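Putative TIM-barrel metal-dependent hydrolase (Mycobacterium avium subsp. paratuberculosis S397, PDB 4DZI) is probably a metal-dependent amidohydrolase of TIM-barrel fold, with two cadmium ions bound at what is probably its active site, although its substrate remains unassigned. Local coordinates at residues K286-S291 with L393-G398; D337-L342 with V367-E372; I346-I351 with I381-R386. One frame throughout, in Å; residues are numbered along the deposited sequence.

Interaction 1 of 3, residues K286-S291 with L393-G398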
ATOM      1  N   LYS C 286       1.716 -27.994   4.063  1.00 18.21           N
ATOM      2  CA  LYS C 286       2.000 -28.541   2.718  1.00 22.42           C
ATOM      3  C   LYS C 286       1.475 -27.656   1.579  1.00 17.99           C
ATOM      4  O   LYS C 286       1.805 -27.915   0.416  1.00 20.86           O
ATOM      5  CB  LYS C 286       1.439 -29.972   2.542  1.00 23.47           C
ATOM      6  CG  LYS C 286       1.934 -31.006   3.552  1.00 27.90           C
ATOM      7  CD  LYS C 286       1.610 -32.400   3.031  1.00 43.00           C
ATOM      8  CE  LYS C 286       1.330 -33.394   4.146  1.00 60.73           C
ATOM      9  NZ  LYS C 286       2.559 -33.675   4.926  1.00 51.67           N
ATOM     10  N   LEU C 287       0.638 -26.662   1.899  1.00 19.70           N
ATOM     11  CA  LEU C 287       0.013 -25.805   0.867  1.00 19.87           C
ATOM     12  C   LEU C 287       1.072 -25.016   0.121  1.00 16.89           C
ATOM     13  O   LEU C 287       1.948 -24.404   0.734  1.00 16.82           O
ATOM     14  CB  LEU C 287      -1.004 -24.850   1.476  1.00 14.91           C
ATOM     15  CG  LEU C 287      -1.790 -24.010   0.452  1.00 16.70           C
ATOM     16  CD1 LEU C 287      -2.751 -24.885  -0.365  1.00 17.60           C
ATOM     17  CD2 LEU C 287      -2.623 -22.954   1.187  1.00 15.22           C
ATOM     18  N   LYS C 288       1.016 -25.064  -1.217  1.00 15.77           N
ATOM     19  CA  LYS C 288       1.936 -24.329  -2.064  1.00 14.85           C
ATOM     20  C   LYS C 288       1.179 -23.180  -2.704  1.00 14.23           C
ATOM     21  O   LYS C 288       0.001 -23.304  -3.034  1.00 14.76           O
ATOM     22  CB  LYS C 288       2.544 -25.249  -3.121  1.00 17.03           C
ATOM     23  CG  LYS C 288       3.410 -26.362  -2.517  1.00 15.43           C
ATOM     24  CD  LYS C 288       3.817 -27.367  -3.600  1.00 22.49           C
ATOM     25  CE  LYS C 288       2.591 -28.207  -3.943  1.00 24.41           C
ATOM     26  NZ  LYS C 288       2.692 -28.928  -5.250  1.00 22.21           N
ATOM     27  N   ALA C 289       1.840 -22.032  -2.804  1.00 13.87           N
ATOM     28  CA  ALA C 289       1.228 -20.895  -3.468  1.00 14.00           C
ATOM     29  C   ALA C 289       2.176 -20.291  -4.481  1.00 13.88           C
ATOM     30  O   ALA C 289       3.419 -20.363  -4.357  1.00 13.56           O
ATOM     31  CB  ALA C 289       0.831 -19.832  -2.445  1.00 15.40           C
ATOM     32  N   VAL C 290       1.610 -19.648  -5.493  1.00  9.99           N
ATOM     33  CA  VAL C 290       2.462 -19.028  -6.516  1.00 12.35           C
ATOM     34  C   VAL C 290       1.857 -17.680  -6.890  1.00 11.98           C
ATOM     35  O   VAL C 290       0.660 -17.566  -7.099  1.00 13.11           O
ATOM     36  CB  VAL C 290       2.672 -19.907  -7.800  1.00 14.68           C
ATOM     37  CG1 VAL C 290       1.330 -20.308  -8.435  1.00 13.47           C
ATOM     38  CG2 VAL C 290       3.569 -19.181  -8.823  1.00 12.76           C
ATOM     39  N   SER C 291       2.724 -16.663  -6.996  1.00  9.41           N
ATOM     40  CA  SER C 291       2.327 -15.314  -7.429  1.00  9.57           C
ATOM     41  C   SER C 291       2.679 -15.136  -8.894  1.00 11.07           C
ATOM     42  O   SER C 291       3.840 -15.331  -9.273  1.00 11.73           O
ATOM     43  CB  SER C 291       3.081 -14.280  -6.569  1.00  9.95           C
ATOM     44  OG  SER C 291       2.950 -12.978  -7.127  1.00 12.33           O
ATOM     45  N   LEU C 393       4.576 -27.715  -9.048  1.00 16.09           N
ATOM     46  CA  LEU C 393       3.420 -28.522  -9.376  1.00 16.64           C
ATOM     47  C   LEU C 393       3.464 -29.848  -8.635  1.00 17.33           C
ATOM     48  O   LEU C 393       2.415 -30.394  -8.260  1.00 18.40           O
ATOM     49  CB  LEU C 393       3.423 -28.822 -10.872  1.00 16.80           C
ATOM     50  CG  LEU C 393       3.108 -27.590 -11.731  1.00 20.51           C
ATOM     51  CD1 LEU C 393       3.201 -28.000 -13.184  1.00 23.50           C
ATOM     52  CD2 LEU C 393       1.716 -27.099 -11.380  1.00 21.57           C
ATOM     53  N   GLY C 394       4.689 -30.337  -8.434  1.00 19.21           N
ATOM     54  CA  GLY C 394       4.909 -31.664  -7.893  1.00 19.05           C
ATOM     55  C   GLY C 394       4.885 -31.693  -6.369  1.00 59.05           C
ATOM     56  O   GLY C 394       4.820 -30.654  -5.682  1.00 28.06           O
ATOM     57  N   VAL C 395       4.898 -32.909  -5.839  1.00 31.85           N
ATOM     58  CA  VAL C 395       5.095 -33.145  -4.412  1.00 25.50           C
ATOM     59  C   VAL C 395       6.066 -34.324  -4.408  1.00 24.66           C
ATOM     60  O   VAL C 395       5.721 -35.352  -4.958  1.00 23.34           O
ATOM     61  CB  VAL C 395       3.780 -33.609  -3.728  1.00 23.99           C
ATOM     62  CG1 VAL C 395       4.071 -34.149  -2.330  1.00 41.54           C
ATOM     63  CG2 VAL C 395       2.774 -32.472  -3.676  1.00 33.27           C
ATOM     64  N   GLN C 396       7.266 -34.169  -3.840  1.00 25.40           N
ATOM     65  CA  GLN C 396       8.264 -35.265  -3.855  1.00 41.01           C
ATOM     66  C   GLN C 396       7.945 -36.301  -2.782  1.00 60.33           C
ATOM     67  O   GLN C 396       7.475 -35.941  -1.696  1.00 26.30           O
ATOM     68  CB  GLN C 396       9.694 -34.710  -3.712  1.00 30.05           C
ATOM     69  CG  GLN C 396       9.974 -33.594  -4.726  1.00 45.27           C
ATOM     70  CD  GLN C 396      11.452 -33.262  -4.900  1.00 80.04           C
ATOM     71  OE1 GLN C 396      12.235 -33.357  -3.960  1.00 33.24           O
ATOM     72  NE2 GLN C 396      11.836 -32.853  -6.110  1.00 48.74           N
ATOM     73  N   VAL C 397       8.184 -37.581  -3.089  1.00 26.23           N
ATOM     74  CA  VAL C 397       7.806 -38.672  -2.172  1.00 27.32           C
ATOM     75  C   VAL C 397       8.560 -38.514  -0.827  1.00 32.58           C
ATOM     76  O   VAL C 397       8.057 -38.874   0.258  1.00 33.54           O
ATOM     77  CB  VAL C 397       8.143 -40.063  -2.761  1.00 25.45           C
ATOM     78  CG1 VAL C 397       8.016 -41.120  -1.669  1.00 27.81           C
ATOM     79  CG2 VAL C 397       7.278 -40.409  -3.969  1.00 27.79           C
ATOM     80  N   GLY C 398       9.768 -37.970  -0.916  1.00 24.51           N
ATOM     81  CA  GLY C 398      10.628 -37.703   0.253  1.00 26.59           C
ATOM     82  C   GLY C 398      10.161 -36.580   1.163  1.00 74.63           C
ATOM     83  O   GLY C 398      10.545 -36.532   2.332  1.00 44.70           O
TER
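Lys-288 reaches from the foot of a barrel strand to the chain that follows helix 378-393, and its ammonium group carries nearly the whole contact. Lys-288 NZ donates a hydrogen bond of 2.8 Å to the carbonyl O of Gly-394. The donor stands above the carbonyl plane, 47° out of it, with a C=O...N angle of 130°, so the bond follows no lone-pair direction. The bend that delivers NZ lies at CG-CD (chi3 -74°); the CE methylene of Lys-288 trails behind, 3.7 Å from the same Gly-394 O. In the amidohydrolase TIM barrel, strand 289-292 lies between strands 227-230 and 329-331, and Lys-288 sits just before it, its backbone bonded to Val-227. Two further carbonyls, those of Leu-392 and Gly-224, also accept from NZ, the first being the strongest partner. The carbonyl O of Leu-393 is near as well, 3.4 Å from Lys-288 NZ, but at too poor an angle to bond. The ammonium group thus gathers carbonyls at the end of the helix, those of Leu-392 and Gly-394, where Gly-394 is the first residue to leave helical geometry and C=O groups lack their usual amide partners. Val-395 lies against the ammonium group, with CG2 at 3.9 Å from Lys-288 NZ.

Interaction 2 of 3, residues D337-L342 with V367-E372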
ATOM      1  N   ASP C 337      12.873  -6.737 -12.595  1.00 23.13           N
ATOM      2  CA  ASP C 337      13.219  -6.920 -11.202  1.00 20.43           C
ATOM      3  C   ASP C 337      14.697  -7.319 -11.005  1.00 21.53           C
ATOM      4  O   ASP C 337      15.317  -7.948 -11.866  1.00 25.83           O
ATOM      5  CB  ASP C 337      12.296  -7.976 -10.574  1.00 18.09           C
ATOM      6  CG  ASP C 337      10.853  -7.539 -10.492  1.00 21.17           C
ATOM      7  OD1 ASP C 337      10.522  -6.358 -10.781  1.00 20.21           O
ATOM      8  OD2 ASP C 337      10.011  -8.387 -10.108  1.00 20.11           O
ATOM      9  N   ASP C 338      15.256  -6.939  -9.868  1.00 24.99           N
ATOM     10  CA  ASP C 338      16.620  -7.338  -9.518  1.00 25.13           C
ATOM     11  C   ASP C 338      16.634  -8.834  -9.127  1.00 15.30           C
ATOM     12  O   ASP C 338      16.338  -9.218  -7.968  1.00 20.27           O
ATOM     13  CB  ASP C 338      17.096  -6.451  -8.369  1.00 26.48           C
ATOM     14  CG  ASP C 338      18.549  -6.695  -7.990  1.00 51.02           C
ATOM     15  OD1 ASP C 338      19.111  -7.750  -8.330  1.00 36.40           O
ATOM     16  OD2 ASP C 338      19.128  -5.816  -7.331  1.00 41.92           O
ATOM     17  N   LEU C 339      16.948  -9.699 -10.096  1.00 24.67           N
ATOM     18  CA  LEU C 339      16.793 -11.147  -9.884  1.00 25.05           C
ATOM     19  C   LEU C 339      17.853 -11.787  -8.970  1.00 22.81           C
ATOM     20  O   LEU C 339      17.527 -12.623  -8.123  1.00 22.03           O
ATOM     21  CB  LEU C 339      16.641 -11.885 -11.226  1.00 19.13           C
ATOM     22  CG  LEU C 339      15.435 -11.373 -12.033  1.00 23.62           C
ATOM     23  CD1 LEU C 339      15.345 -12.106 -13.364  1.00 21.90           C
ATOM     24  CD2 LEU C 339      14.123 -11.498 -11.266  1.00 17.68           C
ATOM     25  N   PRO C 340      19.123 -11.373  -9.110  1.00 25.17           N
ATOM     26  CA  PRO C 340      20.132 -11.761  -8.124  1.00 33.95           C
ATOM     27  C   PRO C 340      19.698 -11.402  -6.705  1.00 21.55           C
ATOM     28  O   PRO C 340      19.817 -12.208  -5.786  1.00 21.99           O
ATOM     29  CB  PRO C 340      21.364 -10.944  -8.547  1.00 29.86           C
ATOM     30  CG  PRO C 340      21.194 -10.781 -10.020  1.00 37.01           C
ATOM     31  CD  PRO C 340      19.707 -10.605 -10.226  1.00 22.64           C
ATOM     32  N   GLU C 341      19.188 -10.197  -6.506  1.00 27.93           N
ATOM     33  CA  GLU C 341      18.749  -9.816  -5.167  1.00 26.19           C
ATOM     34  C   GLU C 341      17.570 -10.659  -4.729  1.00 19.45           C
ATOM     35  O   GLU C 341      17.509 -11.109  -3.597  1.00 19.59           O
ATOM     36  CB  GLU C 341      18.385  -8.321  -5.110  1.00 41.35           C
ATOM     37  CG  GLU C 341      17.734  -7.891  -3.806  1.00 42.37           C
ATOM     38  CD  GLU C 341      18.703  -7.875  -2.628  1.00 98.54           C
ATOM     39  OE1 GLU C 341      19.927  -7.781  -2.864  1.00 65.89           O
ATOM     40  OE2 GLU C 341      18.242  -7.949  -1.463  1.00 47.43           O
ATOM     41  N   LEU C 342      16.607 -10.876  -5.632  1.00 24.02           N
ATOM     42  CA  LEU C 342      15.457 -11.691  -5.270  1.00 16.58           C
ATOM     43  C   LEU C 342      15.932 -13.070  -4.809  1.00 17.69           C
ATOM     44  O   LEU C 342      15.402 -13.621  -3.858  1.00 19.69           O
ATOM     45  CB  LEU C 342      14.488 -11.841  -6.484  1.00 15.11           C
ATOM     46  CG  LEU C 342      13.170 -12.588  -6.210  1.00 17.86           C
ATOM     47  CD1 LEU C 342      12.354 -11.944  -5.089  1.00 19.50           C
ATOM     48  CD2 LEU C 342      12.339 -12.678  -7.490  1.00 20.06           C
ATOM     49  N   VAL C 367      11.205 -17.232 -24.490  1.00 15.84           N
ATOM     50  CA  VAL C 367      12.534 -17.639 -24.021  1.00 15.92           C
ATOM     51  C   VAL C 367      13.516 -16.462 -23.899  1.00 18.23           C
ATOM     52  O   VAL C 367      14.593 -16.638 -23.332  1.00 19.90           O
ATOM     53  CB  VAL C 367      13.177 -18.771 -24.864  1.00 15.14           C
ATOM     54  CG1 VAL C 367      12.351 -20.062 -24.774  1.00 16.81           C
ATOM     55  CG2 VAL C 367      13.416 -18.299 -26.303  1.00 17.50           C
ATOM     56  N   SER C 368      13.172 -15.279 -24.424  1.00 19.40           N
ATOM     57  CA  SER C 368      14.045 -14.101 -24.231  1.00 14.49           C
ATOM     58  C   SER C 368      14.167 -13.687 -22.763  1.00 16.77           C
ATOM     59  O   SER C 368      14.984 -12.833 -22.416  1.00 20.82           O
ATOM     60  CB  SER C 368      13.590 -12.913 -25.090  1.00 21.59           C
ATOM     61  OG  SER C 368      12.373 -12.404 -24.605  1.00 23.54           O
ATOM     62  N   PHE C 369      13.374 -14.304 -21.892  1.00 18.42           N
ATOM     63  CA  PHE C 369      13.510 -14.064 -20.452  1.00 16.58           C
ATOM     64  C   PHE C 369      14.954 -14.344 -20.022  1.00 20.42           C
ATOM     65  O   PHE C 369      15.446 -13.747 -19.081  1.00 17.55           O
ATOM     66  CB  PHE C 369      12.525 -14.961 -19.700  1.00 16.48           C
ATOM     67  CG  PHE C 369      12.404 -14.682 -18.220  1.00 20.75           C
ATOM     68  CD1 PHE C 369      13.247 -15.308 -17.308  1.00 21.57           C
ATOM     69  CD2 PHE C 369      11.397 -13.851 -17.741  1.00 23.64           C
ATOM     70  CE1 PHE C 369      13.127 -15.091 -15.957  1.00 17.56           C
ATOM     71  CE2 PHE C 369      11.264 -13.634 -16.379  1.00 21.48           C
ATOM     72  CZ  PHE C 369      12.129 -14.252 -15.487  1.00 18.70           C
ATOM     73  N   THR C 370      15.651 -15.260 -20.706  1.00 17.34           N
ATOM     74  CA  THR C 370      16.995 -15.582 -20.291  1.00 15.28           C
ATOM     75  C   THR C 370      17.974 -14.411 -20.344  1.00 17.50           C
ATOM     76  O   THR C 370      19.010 -14.451 -19.650  1.00 17.86           O
ATOM     77  CB  THR C 370      17.602 -16.738 -21.125  1.00 19.26           C
ATOM     78  OG1 THR C 370      17.592 -16.375 -22.506  1.00 19.64           O
ATOM     79  CG2 THR C 370      16.770 -18.043 -20.962  1.00 17.72           C
ATOM     80  N   ALA C 371      17.651 -13.401 -21.150  1.00 21.01           N
ATOM     81  CA  ALA C 371      18.469 -12.188 -21.214  1.00 26.11           C
ATOM     82  C   ALA C 371      18.597 -11.544 -19.824  1.00 18.22           C
ATOM     83  O   ALA C 371      19.596 -10.865 -19.555  1.00 26.94           O
ATOM     84  CB  ALA C 371      17.910 -11.187 -22.237  1.00 26.53           C
ATOM     85  N   GLU C 372      17.609 -11.782 -18.949  1.00 20.00           N
ATOM     86  CA  GLU C 372      17.599 -11.215 -17.587  1.00 23.64           C
ATOM     87  C   GLU C 372      18.353 -12.069 -16.569  1.00 22.77           C
ATOM     88  O   GLU C 372      18.408 -11.714 -15.384  1.00 19.85           O
ATOM     89  CB  GLU C 372      16.160 -11.035 -17.080  1.00 20.15           C
ATOM     90  CG  GLU C 372      15.186 -10.462 -18.099  1.00 23.29           C
ATOM     91  CD  GLU C 372      15.698  -9.165 -18.692  1.00 31.27           C
ATOM     92  OE1 GLU C 372      16.570  -8.530 -18.064  1.00 29.52           O
ATOM     93  OE2 GLU C 372      15.241  -8.790 -19.784  1.00 31.94           O
TER
HETATM   94  O   HOH W   1      17.828  -9.376 -13.799  1.00 38.37           O
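Leu-339 sends one methyl, CD1, against the 3-10 segment at 369-372, where it meets Glu-372 and Phe-369. This is packing in the outer layer of the TIM barrel: the first turn of helix 339-346 rests on the connection leading to helix 378-393. CD1 of Leu-339 lies 3.7 Å from the carbonyl O of Glu-372 and 4.0 Å from its CB, the two side chains crossing at a slant. The ring of Phe-369 is touched more loosely, its CZ 4.4 Å from Leu-339 CD1, and the methyl approaches it obliquely. Phe-369 gets there through a first torsion of -171°, which places its ring anti to the backbone N and brings its end closer to the helix than its CB direction would suggest.

Further out, the Phe-369 ring is set edge-to-face against Phe-353, and Leu-339 is backed by Pro-333, Leu-373 and Phe-376. The Glu-372 chain bends at chi2 (-54°), and its carboxylate leaves the apolar patch for a salt bridge with Arg-76; its CB and backbone O make the nearest approaches to the leucine. On the other side, Asp-338 is the N-cap of helix 339-346, and its OD1 accepts from Glu-341 N at 3.1 Å, the N-H arriving from above the carboxylate plane. That bond helps to hold the first turn, from which Leu-339 projects. Between the backbones a water lies 2.9 Å from Glu-372 O and, in a weak contact, 3.5 Å from Asp-337 O.

Interaction 3 of 3, residues I346-I351 with I381-R386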
ATOM      1  N   ILE C 346      14.548 -14.777  -1.431  1.00 21.70           N
ATOM      2  CA  ILE C 346      13.627 -15.892  -1.335  1.00 16.98           C
ATOM      3  C   ILE C 346      14.222 -17.237  -1.711  1.00 19.13           C
ATOM      4  O   ILE C 346      13.600 -18.269  -1.451  1.00 22.26           O
ATOM      5  CB  ILE C 346      12.346 -15.663  -2.173  1.00 21.23           C
ATOM      6  CG1 ILE C 346      12.675 -15.626  -3.664  1.00 18.58           C
ATOM      7  CG2 ILE C 346      11.651 -14.377  -1.743  1.00 20.89           C
ATOM      8  CD1 ILE C 346      11.450 -15.613  -4.577  1.00 23.27           C
ATOM      9  N   GLY C 347      15.414 -17.217  -2.310  1.00 22.42           N
ATOM     10  CA  GLY C 347      16.078 -18.456  -2.766  1.00 20.60           C
ATOM     11  C   GLY C 347      15.862 -18.628  -4.261  1.00 20.69           C
ATOM     12  O   GLY C 347      14.743 -18.405  -4.772  1.00 17.88           O
ATOM     13  N   VAL C 348      16.914 -19.012  -4.981  1.00 17.69           N
ATOM     14  CA  VAL C 348      16.781 -19.166  -6.404  1.00 17.46           C
ATOM     15  C   VAL C 348      15.706 -20.212  -6.756  1.00 15.62           C
ATOM     16  O   VAL C 348      15.101 -20.144  -7.847  1.00 17.37           O
ATOM     17  CB  VAL C 348      18.126 -19.549  -7.019  1.00 21.16           C
ATOM     18  CG1 VAL C 348      18.552 -20.921  -6.518  1.00 19.26           C
ATOM     19  CG2 VAL C 348      18.056 -19.495  -8.529  1.00 24.98           C
ATOM     20  N   ASP C 349      15.455 -21.157  -5.843  1.00 17.89           N
ATOM     21  CA  ASP C 349      14.491 -22.214  -6.151  0.50 16.19           C
ATOM     22  C   ASP C 349      13.045 -21.730  -6.192  1.00 15.42           C
ATOM     23  O   ASP C 349      12.148 -22.456  -6.636  1.00 13.92           O
ATOM     24  CB  ASP C 349      14.613 -23.380  -5.166  0.50 13.99           C
ATOM     25  CG  ASP C 349      14.350 -22.953  -3.728  0.50 21.62           C
ATOM     26  OD1 ASP C 349      15.153 -22.155  -3.181  0.50 30.65           O
ATOM     27  OD2 ASP C 349      13.341 -23.413  -3.158  0.50 33.86           O
ATOM     28  N   LYS C 350      12.789 -20.496  -5.738  1.00 12.34           N
ATOM     29  CA  LYS C 350      11.428 -19.993  -5.726  1.00 13.47           C
ATOM     30  C   LYS C 350      11.134 -19.016  -6.865  1.00 12.61           C
ATOM     31  O   LYS C 350      10.005 -18.496  -6.963  1.00 15.69           O
ATOM     32  CB  LYS C 350      11.139 -19.321  -4.367  1.00 14.26           C
ATOM     33  CG  LYS C 350      11.038 -20.357  -3.235  1.00 17.77           C
ATOM     34  CD  LYS C 350      10.006 -21.432  -3.566  1.00 18.13           C
ATOM     35  CE  LYS C 350       9.459 -22.115  -2.326  1.00 28.71           C
ATOM     36  NZ  LYS C 350      10.357 -23.212  -1.912  1.00 31.24           N
ATOM     37  N   ILE C 351      12.126 -18.780  -7.725  1.00 10.21           N
ATOM     38  CA  ILE C 351      11.961 -17.820  -8.829  1.00 12.17           C
ATOM     39  C   ILE C 351      11.475 -18.562 -10.074  1.00 12.92           C
ATOM     40  O   ILE C 351      12.091 -19.544 -10.496  1.00 17.44           O
ATOM     41  CB  ILE C 351      13.282 -17.092  -9.110  1.00 13.09           C
ATOM     42  CG1 ILE C 351      13.682 -16.260  -7.889  1.00 14.57           C
ATOM     43  CG2 ILE C 351      13.167 -16.205 -10.339  1.00 11.65           C
ATOM     44  CD1 ILE C 351      15.022 -15.554  -8.079  1.00 17.60           C
ATOM     45  N   ILE C 381      19.887 -21.250 -14.108  1.00 16.89           N
ATOM     46  CA  ILE C 381      18.999 -20.867 -15.218  1.00 19.92           C
ATOM     47  C   ILE C 381      18.042 -22.006 -15.520  1.00 20.35           C
ATOM     48  O   ILE C 381      16.859 -21.783 -15.744  1.00 16.32           O
ATOM     49  CB  ILE C 381      19.770 -20.422 -16.464  1.00 17.03           C
ATOM     50  CG1 ILE C 381      20.492 -19.111 -16.146  1.00 19.99           C
ATOM     51  CG2 ILE C 381      18.838 -20.233 -17.662  1.00 16.07           C
ATOM     52  CD1 ILE C 381      21.512 -18.679 -17.172  1.00 22.17           C
ATOM     53  N   ARG C 382      18.546 -23.241 -15.495  1.00 14.97           N
ATOM     54  CA  ARG C 382      17.668 -24.418 -15.693  1.00 18.90           C
ATOM     55  C   ARG C 382      16.590 -24.513 -14.619  1.00 14.67           C
ATOM     56  O   ARG C 382      15.454 -24.907 -14.909  1.00 16.20           O
ATOM     57  CB  ARG C 382      18.520 -25.699 -15.792  1.00 18.79           C
ATOM     58  CG  ARG C 382      17.799 -27.041 -15.594  1.00 19.58           C
ATOM     59  CD  ARG C 382      16.975 -27.440 -16.808  1.00 18.68           C
ATOM     60  NE  ARG C 382      16.402 -28.779 -16.678  1.00 18.04           N
ATOM     61  CZ  ARG C 382      16.828 -29.853 -17.349  1.00 20.42           C
ATOM     62  NH1 ARG C 382      17.858 -29.766 -18.193  1.00 17.34           N
ATOM     63  NH2 ARG C 382      16.208 -31.020 -17.179  1.00 16.51           N
ATOM     64  N   LYS C 383      16.877 -24.070 -13.385  1.00 15.60           N
ATOM     65  CA  LYS C 383      15.854 -24.084 -12.353  1.00 14.93           C
ATOM     66  C   LYS C 383      14.806 -23.039 -12.674  1.00 13.45           C
ATOM     67  O   LYS C 383      13.607 -23.309 -12.627  1.00 11.82           O
ATOM     68  CB  LYS C 383      16.420 -23.765 -10.958  1.00 14.48           C
ATOM     69  CG  LYS C 383      17.342 -24.847 -10.415  1.00 17.89           C
ATOM     70  CD  LYS C 383      17.834 -24.437  -9.038  1.00 18.40           C
ATOM     71  CE  LYS C 383      18.522 -25.645  -8.396  1.00 31.70           C
ATOM     72  NZ  LYS C 383      18.863 -25.445  -6.959  1.00 43.00           N
ATOM     73  N   ILE C 384      15.267 -21.823 -12.962  1.00 13.41           N
ATOM     74  CA  ILE C 384      14.343 -20.701 -13.193  1.00 14.04           C
ATOM     75  C   ILE C 384      13.475 -20.923 -14.436  1.00 16.78           C
ATOM     76  O   ILE C 384      12.255 -20.649 -14.438  1.00 11.56           O
ATOM     77  CB  ILE C 384      15.135 -19.395 -13.304  1.00 13.52           C
ATOM     78  CG1 ILE C 384      15.720 -19.067 -11.914  1.00 15.98           C
ATOM     79  CG2 ILE C 384      14.239 -18.251 -13.753  1.00 16.29           C
ATOM     80  CD1 ILE C 384      16.706 -17.921 -11.950  1.00 17.51           C
ATOM     81  N   MET C 385      14.087 -21.452 -15.490  1.00 14.97           N
ATOM     82  CA  MET C 385      13.351 -21.661 -16.744  1.00 12.31           C
ATOM     83  C   MET C 385      12.507 -22.920 -16.852  1.00 17.25           C
ATOM     84  O   MET C 385      11.658 -23.030 -17.736  1.00 15.70           O
ATOM     85  CB  MET C 385      14.342 -21.639 -17.923  1.00 16.07           C
ATOM     86  CG  MET C 385      15.109 -20.333 -18.088  1.00 14.09           C
ATOM     87  SD  MET C 385      14.058 -18.866 -18.340  1.00 15.41           S
ATOM     88  CE  MET C 385      13.277 -19.192 -19.909  1.00 13.70           C
ATOM     89  N   ARG C 386      12.735 -23.870 -15.960  1.00 12.79           N
ATOM     90  CA  ARG C 386      12.059 -25.147 -16.078  1.00 11.32           C
ATOM     91  C   ARG C 386      11.801 -25.878 -14.762  1.00 10.67           C
ATOM     92  O   ARG C 386      10.674 -26.210 -14.434  1.00 13.96           O
ATOM     93  CB  ARG C 386      12.905 -26.025 -16.998  1.00 18.37           C
ATOM     94  CG  ARG C 386      12.321 -27.395 -17.188  1.00 17.13           C
ATOM     95  CD  ARG C 386      13.187 -28.211 -18.117  1.00 17.56           C
ATOM     96  NE  ARG C 386      12.567 -29.524 -18.131  1.00 17.01           N
ATOM     97  CZ  ARG C 386      11.555 -29.902 -18.918  1.00 28.69           C
ATOM     98  NH1 ARG C 386      11.052 -29.101 -19.861  1.00 21.58           N
ATOM     99  NH2 ARG C 386      11.031 -31.113 -18.759  1.00 26.68           N
TER
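Apolar packing dominates where Ile-384 of helix 378-393 fits against Val-348 and Ile-351. CG2 of Val-348 meets the outer methyl CD1 of Ile-384 at 4.0 Å, the two side chains crossing at about a right angle. Ile-351 instead lies alongside Ile-384, pointing the same way, with the CG2 methyls of the two isoleucines 4.1 Å apart. In Val-348 a chi1 of 65° puts CG2 anti to the backbone N, turned to Ile-384, while CG1 faces the aliphatic chain of Lys-383, whose CD is 4.4 Å away. Lys-383 is fully extended beyond that point and closes the outer margin with its methylenes.

Backbone atoms also enter the contact. The carbonyl O of Ile-351 lies 3.7 Å from CA of Ile-384, the residue nearest it across the contact. No hydrogen bond crosses between the two segments; Ile-351 O is bonded by Asn-388 ND2, one turn further along the helix, and the backbone of Ile-384 pairs with Phe-353. These bonds join the helix to the chain leaving the 3-10 turn 348-350, between two outer helices of the TIM barrel.

Charged groups find their partners elsewhere, and no salt bridge spans the two segments. Lys-350 makes a cation-pi contact with Trp-330, while in the helix Arg-382 is bridged to Asp-387 and Arg-386 to Glu-116. With no polar bond running directly from one segment to the other, cohesion across the contact rests on the branched aliphatic side chains.

Overall arrangement
All three contacts belong to the C-terminal part of the amidohydrolase barrel. Interactions 2 and 3 alternate along the chain, in the order 337-342, 346-351, 367-372 and 381-386, and interaction 1 brackets them both with 286-291 and 393-398. The centres of interactions 2 and 3 are about 10 Å apart, and they touch: Met-385 packs on Phe-369 and Thr-370, and Leu-342 on Ile-351, so the two contacts pack together, through the segments between helices 339-346 and 378-393 as well as the helices themselves. Interaction 1 stands apart, its centre about 14 Å from that of interaction 3 and about 23 Å from that of interaction 2, and ties the chain leaving helix 378-393 to the residue just before strand 289-292. The side chain of Phe-369 is about 12 Å from a bound cadmium ion.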